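Local coordinates for protein 0.19 alpha-amylase inhibitor (Triticum aestivum, PDB 1HSS) that inhibits alpha-amylases, including animal ones, as a homodimeric, disulfide-bonded member of the cereal trypsin/alpha-amylase inhibitor family, at residues Q32-E35 / A36-R39. Numbering follows the deposited sequence.
Sequences QVPE and AVLR
A local surface contact at a helix N-terminus joins Pro34 and Glu35 to Val37, Leu38 and Arg39, where the loop after helix 20-27 leads into helix 35-46. Pro34 stands at the N-cap, and its carbonyl opens the backbone bonding of the helix: Leu38 N lies 3.2 Å from Pro34 O in a nearly straight bond (173°), while Val37 N makes a weak, bent bond to the same oxygen (130°). One residue on, Arg39 N donates to Glu35 O at 2.8 Å. The proline ring packs against a single methyl of Val37, CG1, which sits 3.8 Å from Pro34 CB and at similar range from CG and CD. Looser apolar contact comes from Val33, whose CG2 approaches Leu38 CB at 4.3 Å. Glu35 and Leu38 run side by side in the same direction. The glutamate chain bends at chi2 (-42°), which sets its carboxylate beside Leu38, with OE1 4.1 Å from Leu38 CD2 and OE2 in a salt bridge with Arg100 of the second subunit, on which Leu38 also packs. On the helix surface, the Arg39 guanidinium turns back so that one face lies over Ala36 CA. Val33 and Pro34 also touch helix 20-27, tying this helix N-terminus, with proline at the N-cap position, to the preceding helix of the disulfide-linked, mainly helical fold of the cereal trypsin/alpha-amylase inhibitor family, while its first turn contributes to the dimer interface.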
loop_
_atom_site.group_PDB
_atom_site.type_symbol
_atom_site.label_atom_id
_atom_site.label_comp_id
_atom_site.label_asym_id
_atom_site.label_seq_id
_atom_site.Cartn_x
_atom_site.Cartn_y
_atom_site.Cartn_z
ATOM N N GLN A 32 8.589 13.403 -2.727
ATOM C CA GLN A 32 7.392 13.870 -3.394
ATOM C C GLN A 32 7.329 13.285 -4.807
ATOM O O GLN A 32 8.350 13.234 -5.496
ATOM C CB GLN A 32 7.432 15.385 -3.457
ATOM C CG GLN A 32 6.163 16.011 -3.956
ATOM C CD GLN A 32 5.919 17.338 -3.300
ATOM O OE1 GLN A 32 6.483 18.348 -3.705
ATOM N NE2 GLN A 32 5.203 17.318 -2.186
ATOM N N VAL A 33 6.168 12.776 -5.212
ATOM C CA VAL A 33 6.043 12.225 -6.558
ATOM C C VAL A 33 5.245 13.154 -7.470
ATOM O O VAL A 33 4.152 13.610 -7.105
ATOM C CB VAL A 33 5.437 10.761 -6.561
ATOM C CG1 VAL A 33 5.698 10.061 -5.233
ATOM C CG2 VAL A 33 3.955 10.767 -6.863
ATOM N N PRO A 34 5.850 13.575 -8.599
ATOM C CA PRO A 34 5.154 14.404 -9.597
ATOM C C PRO A 34 3.949 13.670 -10.181
ATOM O O PRO A 34 4.003 12.451 -10.411
ATOM C CB PRO A 34 6.226 14.660 -10.670
ATOM C CG PRO A 34 7.522 14.478 -9.955
ATOM C CD PRO A 34 7.249 13.338 -8.990
ATOM N N GLU A 35 2.888 14.414 -10.469
ATOM C CA GLU A 35 1.677 13.811 -11.013
ATOM C C GLU A 35 1.882 13.064 -12.331
ATOM O O GLU A 35 1.318 11.986 -12.532
ATOM C CB GLU A 35 0.587 14.868 -11.167
ATOM C CG GLU A 35 -0.006 15.330 -9.829
ATOM C CD GLU A 35 -0.256 14.176 -8.837
ATOM O OE1 GLU A 35 -1.136 13.307 -9.098
ATOM O OE2 GLU A 35 0.426 14.154 -7.782
ATOM N N ALA A 36 2.815 13.554 -13.140
ATOM C CA ALA A 36 3.164 12.904 -14.399
ATOM C C ALA A 36 3.751 11.500 -14.222
ATOM O O ALA A 36 3.422 10.598 -14.987
ATOM C CB ALA A 36 4.128 13.773 -15.192
ATOM N N VAL A 37 4.594 11.286 -13.215
ATOM C CA VAL A 37 5.162 9.955 -13.081
ATOM C C VAL A 37 4.211 8.977 -12.412
ATOM O O VAL A 37 4.159 7.812 -12.803
ATOM C CB VAL A 37 6.558 9.948 -12.397
ATOM C CG1 VAL A 37 7.104 11.336 -12.317
ATOM C CG2 VAL A 37 6.511 9.270 -11.050
ATOM N N LEU A 38 3.350 9.471 -11.523
ATOM C CA LEU A 38 2.227 8.664 -11.036
ATOM C C LEU A 38 1.311 8.242 -12.204
ATOM O O LEU A 38 1.089 7.054 -12.464
ATOM C CB LEU A 38 1.407 9.445 -10.006
ATOM C CG LEU A 38 0.232 8.717 -9.336
ATOM C CD1 LEU A 38 0.585 7.302 -8.951
ATOM C CD2 LEU A 38 -0.144 9.470 -8.094
ATOM N N ARG A 39 0.899 9.226 -12.991
ATOM C CA ARG A 39 -0.026 9.013 -14.104
ATOM C C ARG A 39 0.449 7.942 -15.099
ATOM O O ARG A 39 -0.309 7.062 -15.518
ATOM C CB ARG A 39 -0.239 10.346 -14.823
ATOM C CG ARG A 39 -1.214 10.304 -15.991
ATOM C CD ARG A 39 -0.506 10.564 -17.326
ATOM N NE ARG A 39 -0.143 11.961 -17.495
ATOM C CZ ARG A 39 1.026 12.389 -17.959
ATOM N NH1 ARG A 39 1.911 11.536 -18.425
ATOM N NH2 ARG A 39 1.282 13.686 -18.023
#